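Local coordinates for biogenic amine-binding protein (PDB 4GE1), which binds biogenic amines such as serotonin and norepinephrine in the saliva of a blood-feeding insect, holding the ligand, here tryptamine, inside a lipocalin barrel, at residues Tyr25-Lys30 and Glu143-Asp148; Tyr120-Val125 and Tyr136-Arg141. All coordinates share one frame; numbering follows the deposited sequence.

Interaction 1 (Tyr25-Lys30 and Glu143-Asp148); sequences YITHYK and ENVKED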
# COMPACT_ATOMS: atom_id res chain seq x y z
N TYR A 25 6.89 2.93 -3.75
CA TYR A 25 7.39 1.58 -3.93
C TYR A 25 7.33 0.85 -2.59
O TYR A 25 7.71 1.40 -1.56
CB TYR A 25 8.83 1.59 -4.44
CG TYR A 25 9.00 2.19 -5.81
CD1 TYR A 25 9.26 3.55 -5.97
CD2 TYR A 25 8.89 1.41 -6.95
CE1 TYR A 25 9.42 4.11 -7.23
CE2 TYR A 25 9.04 1.96 -8.21
CZ TYR A 25 9.30 3.31 -8.35
OH TYR A 25 9.46 3.86 -9.60
N ILE A 26 6.85 -0.39 -2.61
CA ILE A 26 6.84 -1.22 -1.41
C ILE A 26 8.15 -1.98 -1.32
O ILE A 26 8.41 -2.89 -2.11
CB ILE A 26 5.64 -2.18 -1.40
CG1 ILE A 26 4.35 -1.38 -1.61
CG2 ILE A 26 5.59 -2.94 -0.08
CD1 ILE A 26 3.10 -2.13 -1.26
N THR A 27 8.99 -1.57 -0.38
CA THR A 27 10.36 -2.08 -0.31
C THR A 27 10.51 -3.29 0.62
O THR A 27 11.30 -4.18 0.35
CB THR A 27 11.33 -0.97 0.12
OG1 THR A 27 10.87 -0.38 1.35
CG2 THR A 27 11.41 0.10 -0.95
N HIS A 28 9.76 -3.29 1.72
CA HIS A 28 9.85 -4.34 2.73
C HIS A 28 8.45 -4.60 3.26
O HIS A 28 7.63 -3.69 3.33
CB HIS A 28 10.71 -3.90 3.91
CG HIS A 28 12.11 -3.51 3.54
ND1 HIS A 28 12.40 -2.35 2.85
CD2 HIS A 28 13.29 -4.12 3.78
CE1 HIS A 28 13.71 -2.27 2.68
NE2 HIS A 28 14.27 -3.33 3.23
N TYR A 29 8.18 -5.84 3.66
CA TYR A 29 6.87 -6.15 4.21
C TYR A 29 6.72 -7.52 4.84
O TYR A 29 7.37 -8.49 4.43
CB TYR A 29 5.79 -5.95 3.15
CG TYR A 29 5.85 -6.90 1.98
CD1 TYR A 29 5.24 -8.15 2.04
CD2 TYR A 29 6.48 -6.54 0.80
CE1 TYR A 29 5.27 -9.01 0.95
CE2 TYR A 29 6.51 -7.39 -0.29
CZ TYR A 29 5.91 -8.62 -0.22
OH TYR A 29 5.97 -9.46 -1.33
N LYS A 30 5.85 -7.59 5.84
CA LYS A 30 5.43 -8.85 6.42
C LYS A 30 3.97 -9.06 6.09
O LYS A 30 3.12 -8.24 6.43
CB LYS A 30 5.62 -8.86 7.93
CG LYS A 30 4.99 -10.09 8.60
CD LYS A 30 5.29 -10.12 10.08
CE LYS A 30 4.70 -11.36 10.75
NZ LYS A 30 4.63 -11.19 12.22
N GLU A 143 12.91 3.36 -5.28
CA GLU A 143 12.89 1.90 -5.28
C GLU A 143 13.55 1.32 -4.03
O GLU A 143 13.21 0.22 -3.59
CB GLU A 143 13.56 1.35 -6.55
CG GLU A 143 12.90 1.84 -7.83
CD GLU A 143 13.47 1.19 -9.08
OE1 GLU A 143 13.67 1.91 -10.09
OE2 GLU A 143 13.70 -0.04 -9.07
N ASN A 144 14.50 2.07 -3.46
CA ASN A 144 15.16 1.67 -2.22
C ASN A 144 14.88 2.71 -1.14
O ASN A 144 14.58 3.86 -1.44
CB ASN A 144 16.67 1.54 -2.44
CG ASN A 144 17.02 0.79 -3.71
OD1 ASN A 144 17.06 -0.45 -3.72
ND2 ASN A 144 17.27 1.53 -4.79
N VAL A 145 14.98 2.31 0.13
CA VAL A 145 14.81 3.28 1.20
C VAL A 145 16.04 4.18 1.26
O VAL A 145 17.17 3.70 1.29
CB VAL A 145 14.57 2.61 2.58
CG1 VAL A 145 14.39 3.66 3.65
CG2 VAL A 145 13.35 1.69 2.53
N LYS A 146 15.82 5.49 1.26
CA LYS A 146 16.92 6.44 1.38
C LYS A 146 17.70 6.16 2.65
O LYS A 146 17.13 6.03 3.73
CB LYS A 146 16.39 7.88 1.40
CG LYS A 146 15.88 8.37 0.07
CD LYS A 146 16.99 8.37 -0.96
CE LYS A 146 16.50 8.85 -2.31
NZ LYS A 146 17.60 8.82 -3.31
N GLU A 147 19.02 6.05 2.51
CA GLU A 147 19.89 5.69 3.63
C GLU A 147 19.66 6.56 4.86
O GLU A 147 19.73 6.07 5.99
CB GLU A 147 21.36 5.73 3.19
CG GLU A 147 22.34 5.12 4.18
CD GLU A 147 22.76 6.08 5.28
OE1 GLU A 147 22.76 7.31 5.04
OE2 GLU A 147 23.09 5.61 6.39
N ASP A 148 19.39 7.84 4.66
CA ASP A 148 19.29 8.79 5.77
C ASP A 148 17.97 8.74 6.55
O ASP A 148 17.80 9.48 7.53
CB ASP A 148 19.59 10.22 5.30
CG ASP A 148 18.78 10.62 4.07
OD1 ASP A 148 17.69 10.06 3.86
OD2 ASP A 148 19.25 11.51 3.33

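Interaction 2 (Tyr120-Val125 and Tyr136-Arg141); sequences YSVVHV and YAVQSR. With TSS (2-(1H-indol-3-yl)ethanamine), chain E.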
# COMPACT_ATOMS: atom_id res chain seq x y z
N TYR A 120 9.39 8.28 2.82
CA TYR A 120 8.97 6.98 3.34
C TYR A 120 7.61 7.04 4.04
O TYR A 120 7.18 8.08 4.52
CB TYR A 120 10.00 6.46 4.34
CG TYR A 120 9.89 7.11 5.71
CD1 TYR A 120 9.12 6.53 6.72
CD2 TYR A 120 10.53 8.31 5.99
CE1 TYR A 120 9.01 7.14 7.98
CE2 TYR A 120 10.43 8.92 7.23
CZ TYR A 120 9.67 8.33 8.22
OH TYR A 120 9.56 8.93 9.46
N SER A 121 6.95 5.89 4.10
CA SER A 121 5.78 5.72 4.95
C SER A 121 5.75 4.29 5.45
O SER A 121 6.25 3.38 4.79
CB SER A 121 4.50 6.05 4.19
OG SER A 121 4.32 5.20 3.08
N VAL A 122 5.17 4.09 6.63
CA VAL A 122 5.05 2.75 7.19
C VAL A 122 3.58 2.48 7.47
O VAL A 122 2.89 3.30 8.08
CB VAL A 122 5.89 2.62 8.46
CG1 VAL A 122 5.75 1.23 9.05
CG2 VAL A 122 7.36 2.94 8.13
N VAL A 123 3.07 1.35 7.00
CA VAL A 123 1.64 1.15 7.00
C VAL A 123 1.24 -0.23 7.53
O VAL A 123 2.01 -1.19 7.43
CB VAL A 123 1.03 1.38 5.58
CG1 VAL A 123 1.41 0.24 4.60
CG2 VAL A 123 -0.47 1.58 5.65
N HIS A 124 0.06 -0.30 8.12
CA HIS A 124 -0.57 -1.57 8.45
C HIS A 124 -1.89 -1.65 7.70
O HIS A 124 -2.74 -0.75 7.82
CB HIS A 124 -0.80 -1.68 9.96
CG HIS A 124 -1.66 -2.84 10.35
ND1 HIS A 124 -3.02 -2.72 10.57
CD2 HIS A 124 -1.36 -4.15 10.57
CE1 HIS A 124 -3.51 -3.91 10.90
NE2 HIS A 124 -2.53 -4.78 10.91
N VAL A 125 -2.06 -2.70 6.89
CA VAL A 125 -3.28 -2.91 6.13
C VAL A 125 -3.92 -4.23 6.51
O VAL A 125 -3.23 -5.24 6.61
CB VAL A 125 -3.01 -2.92 4.63
CG1 VAL A 125 -4.34 -2.96 3.87
CG2 VAL A 125 -2.19 -1.71 4.22
N TYR A 136 2.08 -5.56 7.09
CA TYR A 136 2.91 -4.45 7.54
C TYR A 136 3.89 -4.12 6.43
O TYR A 136 4.65 -4.98 5.98
CB TYR A 136 3.68 -4.83 8.81
CG TYR A 136 2.84 -4.87 10.07
CD1 TYR A 136 2.57 -3.70 10.77
CD2 TYR A 136 2.34 -6.07 10.56
CE1 TYR A 136 1.81 -3.73 11.93
CE2 TYR A 136 1.59 -6.11 11.72
CZ TYR A 136 1.33 -4.94 12.40
OH TYR A 136 0.58 -4.97 13.54
N ALA A 137 3.89 -2.87 5.97
CA ALA A 137 4.70 -2.51 4.81
C ALA A 137 5.54 -1.25 5.00
O ALA A 137 5.05 -0.24 5.51
CB ALA A 137 3.81 -2.37 3.56
N VAL A 138 6.80 -1.33 4.57
CA VAL A 138 7.63 -0.15 4.40
C VAL A 138 7.56 0.32 2.94
O VAL A 138 7.68 -0.47 2.00
CB VAL A 138 9.09 -0.41 4.82
CG1 VAL A 138 9.97 0.76 4.45
CG2 VAL A 138 9.15 -0.68 6.32
N GLN A 139 7.35 1.62 2.77
CA GLN A 139 7.11 2.20 1.45
C GLN A 139 8.03 3.40 1.21
O GLN A 139 8.32 4.17 2.12
CB GLN A 139 5.63 2.57 1.30
CG GLN A 139 4.69 1.41 1.65
CD GLN A 139 3.22 1.75 1.54
OE1 GLN A 139 2.41 0.91 1.15
NE2 GLN A 139 2.86 2.97 1.88
N SER A 140 8.50 3.54 -0.02
CA SER A 140 9.47 4.57 -0.35
C SER A 140 9.04 5.31 -1.61
O SER A 140 8.30 4.77 -2.43
CB SER A 140 10.85 3.94 -0.55
OG SER A 140 11.82 4.91 -0.95
N ARG A 141 9.48 6.55 -1.75
CA ARG A 141 9.22 7.32 -2.96
C ARG A 141 10.17 6.85 -4.06
O ARG A 141 9.92 7.08 -5.24
CB ARG A 141 9.40 8.82 -2.70
CG ARG A 141 8.32 9.44 -1.81
CD ARG A 141 6.91 9.26 -2.39
NE ARG A 141 5.96 10.20 -1.81
CZ ARG A 141 4.67 10.26 -2.13
NH1 ARG A 141 4.17 9.42 -3.02
NH2 ARG A 141 3.87 11.16 -1.56
N1 TSS E . -2.70 -3.10 -2.61
CA TSS E . -3.21 -3.80 -1.45
CB TSS E . -2.39 -3.75 -0.20
CG TSS E . -1.67 -2.48 0.11
CD1 TSS E . -0.30 -2.28 0.07
NE1 TSS E . -0.03 -1.01 0.44
CE2 TSS E . -1.21 -0.35 0.71
CD2 TSS E . -2.24 -1.24 0.52
CZ2 TSS E . -1.48 0.99 1.12
CH2 TSS E . -2.80 1.40 1.34
CZ3 TSS E . -3.84 0.49 1.15
CE3 TSS E . -3.58 -0.82 0.74

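Interaction 1 (Tyr25-Lys30 and Glu143-Asp148)
On the outer side of a lipocalin barrel, strand 23-31 is overlaid by the loop that leads from strand 130-140 to helix 150-159, and Tyr25, Thr27 and His28 meet Glu143 and Val145 there. The contact is van der Waals and CH-pi packing, of side chains on side chains and on the loop backbone. Glu143 lays its aliphatic part over the Tyr25 ring: CG stands 3.9 Å from the ring centroid and only 13° off the ring normal, a CH-pi contact placed over the centre of the face. The Tyr25 CG lies anti to its own carbonyl carbon (chi1 -65°), which swings the ring under Glu143 and brings CD1 to 3.7 Å from Glu143 N. The phenol oxygen is hydrogen-bonded to Lys45 NZ, and Tyr179 meets the same ring edge-to-face.

Further along the strand, Thr27 and His28 both face Val138 of the adjoining strand, a classic beta bulge. Both side chains then touch the loop, Thr27 directly and His28 with the far end of its ring. Thr27 divides its branches between two residues, with CG2 3.2 Å from Glu143 O and OG1 3.4 Å from Val145 CG2. That hydroxyl is also joined to His28 ND1 at 2.9 Å, a hydrogen bond in the plane of the imidazole that limits the ring's rotation. The same CG2 methyl of Val145 also comes obliquely to His28 CE1, at 4.0 Å. Ile26, pointing away from the loop, contacts the bound tryptamine within the barrel.

Interaction 2 (Tyr120-Val125 and Tyr136-Arg141)
Ser121 and Gln139 are linked three times over, by two backbone hydrogen bonds and by one between their side chains. Gln139 N donates to Ser121 O at 2.9 Å and Ser121 N to Gln139 O at 3.0 Å. The amide NE2 of Gln139 donates in its own plane to Ser121 OG at 2.9 Å, and it also bonds Tyr112 OH. Held in this way, the amide presents OE1 to the tryptamine indole, whose NE1 donates to it at 3.2 Å. Val123 and Ala137 form the next hydrogen-bonded pair of this antiparallel hairpin.

On the pocket side, Val123 CG1 packs 3.7 Å from Ala137 CB and also touches Gln139 OE1, while Val125 CG2 lies against the indole at 3.7 Å from CD2. The other face carries His124 and Tyr136: with His124 CG anti to the backbone N (chi1 170°), CD2 sits 3.3 Å from Tyr136 CZ, above one face of the phenol ring, offset toward its rim, the ring planes 51° apart.

That outer face is packed by helix 150-159, which meets Tyr120, Val122 and Val138; strands 102-115 and 23-31 flank the hairpin.

How the interactions relate
After a short helix the chain lays down strand 23-31; strand 43-50 soon pairs with it, and more than a hundred residues on, interaction 1 brings the loop at 143-148 against its outer side. Within that long excursion, which is rich in strands and lacks helices, interaction 2 closes a short hairpin between 120-125 and 136-141; the two contacts therefore nest without crossing. They also adjoin in space, their centres about 8 Å apart, because strand 130-140 is a neighbour of strand 23-31. Probable hydrogen bonds from Tyr25 N to Ser140 O and from Val138 N to His28 O join early and late strands, helping to close the barrel around the amine.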